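Local coordinates for protein HTH-type transcriptional regulator cbl (Escherichia coli K12, PDB 2FYI) that regulates transcription as a member of the LysR family, possibly as an accessory regulator of the cys regulon, this chain being its cofactor-binding domain, at residues 27-32 and 206-211; 98-103 and 176-181; 140-145 and 157-162; 149-154 and 162-167. All coordinates share one frame; numbering follows the deposited sequence.

Interaction 1 (27-32 and 206-211)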
loop_
_atom_site.group_PDB
_atom_site.type_symbol
_atom_site.label_atom_id
_atom_site.label_comp_id
_atom_site.label_asym_id
_atom_site.label_seq_id
_atom_site.Cartn_x
_atom_site.Cartn_y
_atom_site.Cartn_z
ATOM N N TYR A 27 -3.066 -9.364 6.416
ATOM C CA TYR A 27 -3.177 -9.783 7.800
ATOM C C TYR A 27 -4.298 -10.750 8.130
ATOM O O TYR A 27 -4.349 -11.291 9.231
ATOM C CB TYR A 27 -3.283 -8.577 8.722
ATOM C CG TYR A 27 -2.197 -7.587 8.476
ATOM C CD1 TYR A 27 -2.486 -6.274 8.106
ATOM C CD2 TYR A 27 -0.873 -7.974 8.573
ATOM C CE1 TYR A 27 -1.482 -5.364 7.844
ATOM C CE2 TYR A 27 0.132 -7.084 8.327
ATOM C CZ TYR A 27 -0.170 -5.778 7.955
ATOM O OH TYR A 27 0.882 -4.905 7.724
ATOM N N SER A 28 -5.213 -10.978 7.203
ATOM C CA SER A 28 -6.321 -11.929 7.473
ATOM C C SER A 28 -6.551 -12.954 6.380
ATOM O O SER A 28 -6.846 -14.088 6.691
ATOM C CB SER A 28 -7.639 -11.208 7.694
ATOM O OG SER A 28 -7.432 -10.054 8.489
ATOM N N LEU A 29 -6.442 -12.568 5.108
ATOM C CA LEU A 29 -6.739 -13.480 4.027
ATOM C C LEU A 29 -5.803 -14.656 3.861
ATOM O O LEU A 29 -6.237 -15.704 3.408
ATOM C CB LEU A 29 -6.803 -12.751 2.715
ATOM C CG LEU A 29 -8.099 -12.008 2.524
ATOM C CD1 LEU A 29 -7.897 -10.997 1.407
ATOM C CD2 LEU A 29 -9.209 -12.973 2.191
ATOM N N PRO A 30 -4.512 -14.492 4.181
ATOM C CA PRO A 30 -3.627 -15.575 3.798
ATOM C C PRO A 30 -4.107 -16.918 4.360
ATOM O O PRO A 30 -4.131 -17.933 3.653
ATOM C CB PRO A 30 -2.292 -15.130 4.393
ATOM C CG PRO A 30 -2.414 -13.659 4.340
ATOM C CD PRO A 30 -3.773 -13.402 4.826
ATOM N N GLU A 31 -4.517 -16.908 5.622
ATOM C CA GLU A 31 -4.971 -18.118 6.296
ATOM C C GLU A 31 -6.154 -18.781 5.586
ATOM O O GLU A 31 -6.161 -19.973 5.264
ATOM C CB GLU A 31 -5.442 -17.744 7.668
ATOM C CG GLU A 31 -5.744 -18.935 8.493
ATOM C CD GLU A 31 -5.409 -18.686 9.958
ATOM O OE1 GLU A 31 -5.556 -17.509 10.410
ATOM O OE2 GLU A 31 -4.996 -19.667 10.646
ATOM N N VAL A 32 -7.191 -17.992 5.394
ATOM C CA VAL A 32 -8.339 -18.393 4.626
ATOM C C VAL A 32 -7.926 -18.878 3.242
ATOM O O VAL A 32 -8.389 -19.913 2.786
ATOM C CB VAL A 32 -9.280 -17.186 4.436
ATOM C CG1 VAL A 32 -10.382 -17.524 3.490
ATOM C CG2 VAL A 32 -9.845 -16.705 5.765
ATOM N N TRP A 206 -19.777 -19.182 -3.032
ATOM C CA TRP A 206 -20.655 -19.364 -1.872
ATOM C C TRP A 206 -19.877 -20.015 -0.737
ATOM O O TRP A 206 -19.995 -19.614 0.422
ATOM C CB TRP A 206 -21.899 -20.178 -2.214
ATOM C CG TRP A 206 -22.751 -19.583 -3.273
ATOM C CD1 TRP A 206 -23.059 -20.135 -4.508
ATOM C CD2 TRP A 206 -23.428 -18.332 -3.219
ATOM N NE1 TRP A 206 -23.897 -19.295 -5.212
ATOM C CE2 TRP A 206 -24.135 -18.179 -4.445
ATOM C CE3 TRP A 206 -23.513 -17.320 -2.262
ATOM C CZ2 TRP A 206 -24.910 -17.041 -4.726
ATOM C CZ3 TRP A 206 -24.280 -16.197 -2.542
ATOM C CH2 TRP A 206 -24.968 -16.066 -3.759
ATOM N N ARG A 207 -19.048 -20.994 -1.085
ATOM C CA ARG A 207 -18.237 -21.628 -0.076
ATOM C C ARG A 207 -17.210 -20.710 0.578
ATOM O O ARG A 207 -17.017 -20.764 1.781
ATOM C CB ARG A 207 -17.544 -22.862 -0.602
ATOM C CG ARG A 207 -16.966 -23.622 0.569
ATOM C CD ARG A 207 -18.093 -24.285 1.370
ATOM N NE ARG A 207 -18.386 -25.584 0.762
ATOM C CZ ARG A 207 -17.793 -26.726 1.132
ATOM N NH1 ARG A 207 -16.909 -26.721 2.141
ATOM N NH2 ARG A 207 -18.093 -27.877 0.515
ATOM N N PHE A 208 -16.543 -19.875 -0.208
ATOM C CA PHE A 208 -15.536 -18.993 0.346
ATOM C C PHE A 208 -16.083 -18.184 1.500
ATOM O O PHE A 208 -15.421 -18.009 2.516
ATOM C CB PHE A 208 -15.021 -18.033 -0.711
ATOM C CG PHE A 208 -13.877 -17.186 -0.236
ATOM C CD1 PHE A 208 -12.573 -17.580 -0.452
ATOM C CD2 PHE A 208 -14.105 -16.000 0.456
ATOM C CE1 PHE A 208 -11.513 -16.800 0.012
ATOM C CE2 PHE A 208 -13.040 -15.213 0.915
ATOM C CZ PHE A 208 -11.753 -15.621 0.692
ATOM N N LEU A 209 -17.296 -17.675 1.335
ATOM C CA LEU A 209 -17.874 -16.827 2.365
ATOM C C LEU A 209 -18.047 -17.639 3.615
ATOM O O LEU A 209 -17.726 -17.181 4.709
ATOM C CB LEU A 209 -19.218 -16.214 1.939
ATOM C CG LEU A 209 -19.182 -15.135 0.853
ATOM C CD1 LEU A 209 -20.122 -14.032 1.187
ATOM C CD2 LEU A 209 -17.806 -14.563 0.765
ATOM N N GLU A 210 -18.536 -18.857 3.452
ATOM C CA GLU A 210 -18.824 -19.710 4.602
ATOM C C GLU A 210 -17.541 -20.034 5.389
ATOM O O GLU A 210 -17.405 -19.775 6.592
ATOM C CB GLU A 210 -19.490 -20.976 4.108
ATOM C CG GLU A 210 -19.974 -21.846 5.200
ATOM C CD GLU A 210 -19.979 -23.278 4.742
ATOM O OE1 GLU A 210 -20.955 -23.700 4.049
ATOM O OE2 GLU A 210 -18.976 -23.971 5.050
ATOM N N LEU A 211 -16.608 -20.611 4.652
ATOM C CA LEU A 211 -15.236 -20.763 5.041
ATOM C C LEU A 211 -14.699 -19.598 5.879
ATOM O O LEU A 211 -13.932 -19.825 6.808
ATOM C CB LEU A 211 -14.428 -20.893 3.764
ATOM C CG LEU A 211 -13.143 -21.691 3.874
ATOM C CD1 LEU A 211 -13.208 -22.671 5.056
ATOM C CD2 LEU A 211 -12.874 -22.382 2.531
#
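Phe208 of helix 203-212 reaches Leu29 and Val32 in the first turn of helix 29-39 with the outer end of its ring. The segment 206-211 begins with Trp206, which packs on helix 218-226. At Phe208 itself, CG stands anti to the backbone N (chi1 -174°), which extends the ring away from its own helix and brings CZ within 3.7 Å of Val32 CG1. That methyl approaches the ring obliquely and lies equally near CE1. Leu29 comes in differently: its CD2 sits at the ring edge, close to the plane, 4.0 Å from Phe208 CZ. Both aliphatic side chains cross that of Phe208 at about a right angle. The two helices thus meet within one lobe of the periplasmic-binding-protein-like fold, beside strand 66-69, where Leu29 also packs on Ile68 and Phe208 on Ile66. Leu209 places its CD2 in the plane of the Phe208 ring, at an edge. One turn beyond Arg207, Leu211 donates its N to Arg207 O at 2.9 Å and directs its CB toward helix 29-39, its CA lying 7.3 Å from Val32 CA.

Interaction 2 (98-103 and 176-181)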
loop_
_atom_site.group_PDB
_atom_site.type_symbol
_atom_site.label_atom_id
_atom_site.label_comp_id
_atom_site.label_asym_id
_atom_site.label_seq_id
_atom_site.Cartn_x
_atom_site.Cartn_y
_atom_site.Cartn_z
ATOM N N PRO A 98 7.879 8.396 25.648
ATOM C CA PRO A 98 7.063 8.967 26.740
ATOM C C PRO A 98 5.698 8.241 26.949
ATOM O O PRO A 98 5.308 7.974 28.091
ATOM C CB PRO A 98 6.875 10.431 26.283
ATOM C CG PRO A 98 8.084 10.730 25.404
ATOM C CD PRO A 98 8.635 9.422 24.899
ATOM N N LEU A 99 5.009 7.903 25.859
ATOM C CA LEU A 99 3.705 7.300 25.980
ATOM C C LEU A 99 3.728 5.931 26.678
ATOM O O LEU A 99 2.707 5.473 27.211
ATOM C CB LEU A 99 3.051 7.242 24.600
ATOM C CG LEU A 99 2.509 8.641 24.292
ATOM C CD1 LEU A 99 1.813 8.706 22.942
ATOM C CD2 LEU A 99 1.585 9.088 25.391
ATOM N N THR A 100 4.894 5.299 26.684
ATOM C CA THR A 100 5.052 4.001 27.325
ATOM C C THR A 100 5.205 4.210 28.806
ATOM O O THR A 100 5.139 3.256 29.583
ATOM C CB THR A 100 6.323 3.235 26.843
ATOM O OG1 THR A 100 7.499 3.908 27.301
ATOM C CG2 THR A 100 6.383 3.139 25.358
ATOM N N GLN A 101 5.458 5.470 29.162
ATOM C CA GLN A 101 5.568 5.931 30.549
ATOM C C GLN A 101 4.333 6.726 31.021
ATOM O O GLN A 101 4.180 7.012 32.193
ATOM C CB GLN A 101 6.804 6.826 30.703
ATOM C CG GLN A 101 8.132 6.111 30.542
ATOM C CD GLN A 101 8.200 4.876 31.429
ATOM O OE1 GLN A 101 8.154 4.965 32.675
ATOM N NE2 GLN A 101 8.291 3.702 30.794
ATOM N N ILE A 102 3.465 7.120 30.107
ATOM C CA ILE A 102 2.240 7.798 30.502
ATOM C C ILE A 102 1.139 6.802 30.854
ATOM O O ILE A 102 0.790 5.924 30.058
ATOM C CB ILE A 102 1.765 8.770 29.400
ATOM C CG1 ILE A 102 2.608 10.030 29.484
ATOM C CG2 ILE A 102 0.302 9.157 29.568
ATOM C CD1 ILE A 102 3.072 10.251 30.894
ATOM N N SER A 103 0.575 6.943 32.047
ATOM C CA SER A 103 -0.423 5.982 32.409
ATOM C C SER A 103 -1.711 6.295 33.144
ATOM O O SER A 103 -1.694 6.759 34.269
ATOM C CB SER A 103 0.217 4.737 33.002
ATOM O OG SER A 103 0.446 3.821 31.957
ATOM N N ASN A 176 11.977 -2.781 17.670
ATOM C CA ASN A 176 12.083 -1.872 18.796
ATOM C C ASN A 176 10.873 -0.979 18.873
ATOM O O ASN A 176 10.966 0.167 19.320
ATOM C CB ASN A 176 13.299 -0.965 18.643
ATOM C CG ASN A 176 14.579 -1.728 18.616
ATOM O OD1 ASN A 176 15.260 -1.832 19.636
ATOM N ND2 ASN A 176 14.917 -2.293 17.459
ATOM N N LEU A 177 9.750 -1.483 18.393
ATOM C CA LEU A 177 8.504 -0.786 18.550
ATOM C C LEU A 177 7.662 -1.614 19.483
ATOM O O LEU A 177 7.909 -2.807 19.650
ATOM C CB LEU A 177 7.792 -0.663 17.214
ATOM C CG LEU A 177 8.540 -0.044 16.049
ATOM C CD1 LEU A 177 7.544 0.172 14.936
ATOM C CD2 LEU A 177 9.191 1.258 16.462
ATOM N N ILE A 178 6.650 -0.986 20.071
ATOM C CA ILE A 178 5.724 -1.659 20.980
ATOM C C ILE A 178 4.295 -1.178 20.704
ATOM O O ILE A 178 4.085 -0.009 20.349
ATOM C CB ILE A 178 6.144 -1.427 22.455
ATOM C CG1 ILE A 178 5.076 -1.926 23.426
ATOM C CG2 ILE A 178 6.468 0.036 22.705
ATOM C CD1 ILE A 178 5.593 -2.100 24.857
ATOM N N ARG A 179 3.321 -2.078 20.831
ATOM C CA ARG A 179 1.907 -1.722 20.645
ATOM C C ARG A 179 1.230 -1.407 21.983
ATOM O O ARG A 179 1.247 -2.219 22.872
ATOM C CB ARG A 179 1.177 -2.857 19.925
ATOM C CG ARG A 179 1.231 -2.739 18.417
ATOM C CD ARG A 179 1.377 -4.096 17.670
ATOM N NE ARG A 179 1.706 -3.881 16.246
ATOM C CZ ARG A 179 0.814 -3.513 15.307
ATOM N NH1 ARG A 179 -0.477 -3.357 15.622
ATOM N NH2 ARG A 179 1.206 -3.318 14.047
ATOM N N LEU A 180 0.662 -0.227 22.148
ATOM C CA LEU A 180 -0.058 0.067 23.385
ATOM C C LEU A 180 -1.564 -0.061 23.131
ATOM O O LEU A 180 -2.076 0.354 22.065
ATOM C CB LEU A 180 0.293 1.453 23.897
ATOM C CG LEU A 180 1.783 1.797 24.089
ATOM C CD1 LEU A 180 2.052 3.194 24.644
ATOM C CD2 LEU A 180 2.382 0.754 24.969
ATOM N N ASP A 181 -2.271 -0.666 24.080
ATOM C CA ASP A 181 -3.670 -1.042 23.895
ATOM C C ASP A 181 -4.560 0.192 24.034
ATOM O O ASP A 181 -4.559 0.843 25.077
ATOM C CB ASP A 181 -4.037 -2.090 24.956
ATOM C CG ASP A 181 -5.543 -2.432 24.985
ATOM O OD1 ASP A 181 -6.369 -1.567 24.636
ATOM O OD2 ASP A 181 -5.916 -3.570 25.379
#
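The loop that leaves strand 79-94 turns back over strand 177-180, an antiparallel partner of that same strand, and the contact is made by Leu99 and Thr100 of the loop against Ile178 and Leu180 of the strand. Residues 98-103 are coiled into a tight turn, with Gln101 N donating to Pro98 O at 2.7 Å. Leu180 makes the main approach. Its CG is anti to the carbonyl carbon (chi1 -53°), and the CD1 branch comes up against the loop backbone, 3.5 Å from Leu99 O and 4.1 Å from Thr100 N. The same methyl lies 4.2 Å from Leu99 CB, an apolar touch made at the root of the Leu99 side chain; the far end of that side chain runs on to Ile161 and Leu105. Beside it, Thr100 CG2 lies 4.1 Å from Ile178 CG2, a contact left doubtful by the second modelled conformer of Ile178. Thr100 keeps its polar branch out of the apolar patch: OG1 sits between the backbone N and the carbonyl carbon (chi1 68°) and is hydrogen-bonded to His97 O. No hydrogen bond links the two segments. The strand is held instead by backbone bonds from Ile178 to Val93 and from Leu180 to Leu91, while Arg179, between them, forms a salt bridge with Glu174. Ile178 and Leu180, two residues apart, thus present one face of an antiparallel strand pair to a connecting loop in the alpha/beta lobe that the middle of the chain forms in LysR cofactor-binding domains.

Interaction 3 (140-145 and 157-162)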
loop_
_atom_site.group_PDB
_atom_site.type_symbol
_atom_site.label_atom_id
_atom_site.label_comp_id
_atom_site.label_asym_id
_atom_site.label_seq_id
_atom_site.Cartn_x
_atom_site.Cartn_y
_atom_site.Cartn_z
ATOM N N ASP A 140 -3.151 15.806 14.965
ATOM C CA ASP A 140 -2.079 16.250 14.107
ATOM C C ASP A 140 -1.626 15.121 13.185
ATOM O O ASP A 140 -0.820 14.274 13.563
ATOM C CB ASP A 140 -0.867 16.677 14.922
ATOM C CG ASP A 140 0.275 17.136 14.021
ATOM O OD1 ASP A 140 0.126 16.968 12.772
ATOM O OD2 ASP A 140 1.298 17.672 14.533
ATOM N N ILE A 141 -2.123 15.108 11.968
ATOM C CA ILE A 141 -1.690 14.107 11.028
ATOM C C ILE A 141 -0.402 14.576 10.367
ATOM O O ILE A 141 -0.396 15.517 9.566
ATOM C CB ILE A 141 -2.700 13.928 9.958
ATOM C CG1 ILE A 141 -4.073 13.638 10.579
ATOM C CG2 ILE A 141 -2.221 12.868 9.032
ATOM C CD1 ILE A 141 -4.203 12.304 11.198
ATOM N N VAL A 142 0.705 13.926 10.692
ATOM C CA VAL A 142 1.956 14.340 10.116
ATOM C C VAL A 142 2.272 13.437 8.918
ATOM O O VAL A 142 3.095 13.776 8.080
ATOM C CB VAL A 142 3.055 14.293 11.176
ATOM C CG1 VAL A 142 3.675 12.932 11.204
ATOM C CG2 VAL A 142 4.084 15.295 10.876
ATOM N N LEU A 143 1.625 12.283 8.852
ATOM C CA LEU A 143 1.712 11.447 7.683
ATOM C C LEU A 143 0.412 10.713 7.507
ATOM O O LEU A 143 -0.067 10.059 8.425
ATOM C CB LEU A 143 2.865 10.442 7.772
ATOM C CG LEU A 143 3.117 9.508 6.564
ATOM C CD1 LEU A 143 4.487 8.913 6.628
ATOM C CD2 LEU A 143 2.115 8.382 6.455
ATOM N N SER A 144 -0.171 10.819 6.320
ATOM C CA SER A 144 -1.431 10.141 6.094
ATOM C C SER A 144 -1.164 9.019 5.104
ATOM O O SER A 144 -0.631 9.239 4.021
ATOM C CB SER A 144 -2.518 11.103 5.637
ATOM O OG SER A 144 -2.608 11.105 4.241
ATOM N N ALA A 145 -1.501 7.806 5.527
ATOM C CA ALA A 145 -1.010 6.592 4.902
ATOM C C ALA A 145 -2.125 5.830 4.185
ATOM O O ALA A 145 -3.289 5.884 4.573
ATOM C CB ALA A 145 -0.353 5.703 5.966
ATOM N N LEU A 157 11.261 5.530 12.104
ATOM C CA LEU A 157 12.167 6.593 11.724
ATOM C C LEU A 157 12.215 7.720 12.729
ATOM O O LEU A 157 13.190 8.446 12.768
ATOM C CB LEU A 157 11.722 7.191 10.412
ATOM C CG LEU A 157 12.830 7.945 9.704
ATOM C CD1 LEU A 157 13.829 6.937 9.190
ATOM C CD2 LEU A 157 12.244 8.712 8.543
ATOM N N GLY A 158 11.165 7.911 13.518
ATOM C CA GLY A 158 11.136 9.022 14.425
ATOM C C GLY A 158 10.140 10.113 14.102
ATOM O O GLY A 158 9.923 11.015 14.910
ATOM N N LEU A 159 9.493 10.048 12.947
ATOM C CA LEU A 159 8.566 11.100 12.539
ATOM C C LEU A 159 7.398 11.391 13.489
ATOM O O LEU A 159 6.912 12.527 13.483
ATOM C CB LEU A 159 8.004 10.764 11.186
ATOM C CG LEU A 159 7.389 11.921 10.422
ATOM C CD1 LEU A 159 8.481 12.906 9.981
ATOM C CD2 LEU A 159 6.635 11.363 9.222
ATOM N N GLY A 160 6.955 10.393 14.276
ATOM C CA GLY A 160 5.735 10.483 15.100
ATOM C C GLY A 160 5.217 9.137 15.647
ATOM O O GLY A 160 5.877 8.109 15.531
ATOM N N ILE A 161 4.049 9.105 16.259
ATOM C CA ILE A 161 3.501 7.824 16.699
ATOM C C ILE A 161 2.395 7.336 15.747
ATOM O O ILE A 161 1.871 8.111 14.934
ATOM C CB ILE A 161 2.918 7.931 18.106
ATOM C CG1 ILE A 161 1.726 8.887 18.095
ATOM C CG2 ILE A 161 3.972 8.382 19.074
ATOM C CD1 ILE A 161 1.328 9.401 19.419
ATOM N N GLY A 162 2.023 6.067 15.838
ATOM C CA GLY A 162 1.111 5.522 14.843
ATOM C C GLY A 162 -0.168 4.974 15.420
ATOM O O GLY A 162 -0.173 4.367 16.502
#
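Leu159 packs on Val142 and Leu143 inside a beta-alpha-beta crossover, in which strand 141-145, helix 148-157 and strand 161-165 follow one another and both strands run parallel to strand 115-118 between them. The contact across the segments is apolar. Leu159 holds CG anti to the backbone N (chi1 -161°) and thereby extends toward the first strand, its CD2 coming 3.9 Å from Val142 CG1. The Leu159 CG atom is equally close to that methyl, so the valine lies along the branch point of the leucine, the two side chains crossing at a slant. Leu143 crosses Leu159 at about a right angle, with CB 4.1 Å from Leu159 CD2; beyond this its own branches run on to Val150 and Tyr154 of the intervening helix.

Backbone interactions shape the return from helix to strand. Gly158, with a positive phi of 111°, ends the helix in a Schellman motif, and Leu159 N probably donates a hydrogen bond to Tyr154 O. Leu159, the residue after Gly158, points its CB toward segment 140-145.

Polar and intersubunit interactions gather on the segment 140-145: Asp140, at the start of the segment, forms a salt bridge with Arg44 of the second subunit, and Leu143 and Ser144 join a parallel beta ladder with a strand of that subunit, so the sheet continues across the interface. Val142 packs there on Leu45 of the same neighbouring chain.

Past Leu159, the chain enters strand 161-165 through Gly160, where a CB would point at Val142 CG1; the CA of Gly160 lies 7.3 Å from Val142 CA.

Interaction 4 (149-154 and 162-167)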
loop_
_atom_site.group_PDB
_atom_site.type_symbol
_atom_site.label_atom_id
_atom_site.label_comp_id
_atom_site.label_asym_id
_atom_site.label_seq_id
_atom_site.Cartn_x
_atom_site.Cartn_y
_atom_site.Cartn_z
ATOM N N ASP A 149 2.232 -0.540 6.591
ATOM C CA ASP A 149 3.681 -0.749 6.534
ATOM C C ASP A 149 4.406 0.572 6.411
ATOM O O ASP A 149 5.469 0.770 7.016
ATOM C CB ASP A 149 4.056 -1.694 5.409
ATOM C CG ASP A 149 3.496 -3.096 5.633
ATOM O OD1 ASP A 149 3.841 -3.744 6.660
ATOM O OD2 ASP A 149 2.674 -3.567 4.806
ATOM N N VAL A 150 3.819 1.488 5.639
ATOM C CA VAL A 150 4.305 2.846 5.632
ATOM C C VAL A 150 4.283 3.394 7.078
ATOM O O VAL A 150 5.308 3.884 7.585
ATOM C CB VAL A 150 3.509 3.701 4.657
ATOM C CG1 VAL A 150 3.886 5.170 4.786
ATOM C CG2 VAL A 150 3.774 3.242 3.285
ATOM N N ILE A 151 3.152 3.269 7.762
ATOM C CA ILE A 151 3.114 3.688 9.143
ATOM C C ILE A 151 4.252 3.094 9.947
ATOM O O ILE A 151 4.917 3.817 10.697
ATOM C CB ILE A 151 1.790 3.372 9.817
ATOM C CG1 ILE A 151 0.644 4.017 9.036
ATOM C CG2 ILE A 151 1.755 3.937 11.212
ATOM C CD1 ILE A 151 -0.750 3.627 9.501
ATOM N N LYS A 152 4.516 1.798 9.817
ATOM C CA LYS A 152 5.637 1.223 10.604
ATOM C C LYS A 152 6.972 1.921 10.323
ATOM O O LYS A 152 7.719 2.246 11.246
ATOM C CB LYS A 152 5.799 -0.280 10.401
ATOM C CG LYS A 152 4.732 -1.085 11.080
ATOM C CD LYS A 152 4.495 -2.381 10.307
ATOM C CE LYS A 152 3.377 -3.252 10.900
ATOM N NZ LYS A 152 3.151 -4.446 9.977
ATOM N N THR A 153 7.257 2.175 9.049
ATOM C CA THR A 153 8.521 2.773 8.675
ATOM C C THR A 153 8.702 4.133 9.338
ATOM O O THR A 153 9.792 4.432 9.833
ATOM C CB THR A 153 8.618 2.865 7.161
ATOM O OG1 THR A 153 8.541 1.535 6.635
ATOM C CG2 THR A 153 9.896 3.530 6.685
ATOM N N TYR A 154 7.650 4.956 9.377
ATOM C CA TYR A 154 7.846 6.328 9.830
ATOM C C TYR A 154 7.847 6.439 11.349
ATOM O O TYR A 154 8.447 7.377 11.911
ATOM C CB TYR A 154 6.937 7.334 9.071
ATOM C CG TYR A 154 7.540 7.511 7.736
ATOM C CD1 TYR A 154 7.158 6.704 6.665
ATOM C CD2 TYR A 154 8.609 8.349 7.572
ATOM C CE1 TYR A 154 7.800 6.810 5.424
ATOM C CE2 TYR A 154 9.270 8.448 6.353
ATOM C CZ TYR A 154 8.865 7.686 5.281
ATOM O OH TYR A 154 9.557 7.794 4.075
ATOM N N GLY A 162 2.023 6.067 15.838
ATOM C CA GLY A 162 1.111 5.522 14.843
ATOM C C GLY A 162 -0.168 4.974 15.420
ATOM O O GLY A 162 -0.173 4.367 16.502
ATOM N N LEU A 163 -1.268 5.198 14.713
ATOM C CA LEU A 163 -2.498 4.465 14.997
ATOM C C LEU A 163 -2.665 3.422 13.910
ATOM O O LEU A 163 -2.803 3.771 12.738
ATOM C CB LEU A 163 -3.687 5.411 15.053
ATOM C CG LEU A 163 -3.680 6.142 16.405
ATOM C CD1 LEU A 163 -4.617 7.293 16.421
ATOM C CD2 LEU A 163 -4.039 5.204 17.524
ATOM N N VAL A 164 -2.576 2.147 14.273
ATOM C CA VAL A 164 -2.676 1.063 13.294
ATOM C C VAL A 164 -3.698 0.024 13.709
ATOM O O VAL A 164 -3.889 -0.222 14.887
ATOM C CB VAL A 164 -1.344 0.334 13.103
ATOM C CG1 VAL A 164 -0.345 1.249 12.541
ATOM C CG2 VAL A 164 -0.839 -0.196 14.418
ATOM N N ALA A 165 -4.352 -0.572 12.722
ATOM C CA ALA A 165 -5.169 -1.769 12.911
ATOM C C ALA A 165 -4.440 -2.783 13.804
ATOM O O ALA A 165 -3.291 -3.082 13.555
ATOM C CB ALA A 165 -5.444 -2.376 11.553
ATOM N N GLU A 166 -5.095 -3.332 14.822
ATOM C CA GLU A 166 -4.377 -4.220 15.744
ATOM C C GLU A 166 -3.787 -5.477 15.069
ATOM O O GLU A 166 -2.758 -6.007 15.489
ATOM C CB GLU A 166 -5.263 -4.611 16.926
ATOM C CG GLU A 166 -6.549 -5.339 16.494
ATOM C CD GLU A 166 -7.441 -5.837 17.655
ATOM O OE1 GLU A 166 -8.666 -5.972 17.442
ATOM O OE2 GLU A 166 -6.926 -6.098 18.762
ATOM N N GLN A 167 -4.437 -5.944 14.015
ATOM C CA GLN A 167 -4.069 -7.184 13.316
ATOM C C GLN A 167 -2.773 -7.117 12.499
ATOM O O GLN A 167 -2.286 -8.135 12.028
ATOM C CB GLN A 167 -5.219 -7.434 12.405
ATOM C CG GLN A 167 -6.218 -6.454 12.902
ATOM C CD GLN A 167 -7.044 -5.852 11.840
ATOM O OE1 GLN A 167 -7.035 -6.270 10.692
ATOM N NE2 GLN A 167 -7.817 -4.886 12.219
#
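Ile151 fills the space between helix 148-157 and strand 161-165, the helix and returning strand of a beta-alpha-beta unit; the local axes approach to 8.9 Å and run roughly antiparallel, at 149°. On the tight side both branches of the isoleucine are used. CG2 meets Val164 CG1 at 3.7 Å and lies 4.0 Å from Gly162 CA, where the absence of a side chain leaves room for the methyl. The longer branch, its CG1 anti to the carbonyl carbon (chi1 -57°), carries CD1 to 3.8 Å from Leu163 O, while Val164 CG1 sits alongside both ends, the two side chains sliding past each other in opposite directions. With only an alanine at Ile151, a gap over Gly162 would be likely to open and Val164 CG1 to lose one of its apolar neighbours. Leu163 directs its CB away from the helix, and its carbonyl oxygen accepts from Thr117 OG1.

The looser side is that of Lys152, partly exposed, whose side chain comes no nearer than 5.8 Å to the strand segment. Its extended chain leads past the strand to polar partners, Ser168 O among them. Within the helix, Lys152 NZ forms a salt bridge with Asp149 OD1 through a weak hydrogen bond of 3.5 Å.

Overall arrangement
From the N terminus, the chain first passes 27-32, which pairs with 206-211 near the end of the chain to close interaction 1, the outermost loop, within the lobe that joins the early and late parts of the domain. The other three contacts nest inside that loop, in the second lobe. Interaction 2 opens at 98-103 and closes at 176-181, enclosing interactions 3 and 4. These two cross: their segments alternate along the chain, and 157-162 and 162-167 share Gly162. Leu99 CD1 touches Ile161 CD1 between interactions 2 and 3. Although interactions 1 and 4 are centred 24 Å apart, Tyr27 OH lies 3.2 Å from Lys152 NZ, a weak hydrogen bond between the lobes. Interactions 1, 3 and 4 also reach the second subunit.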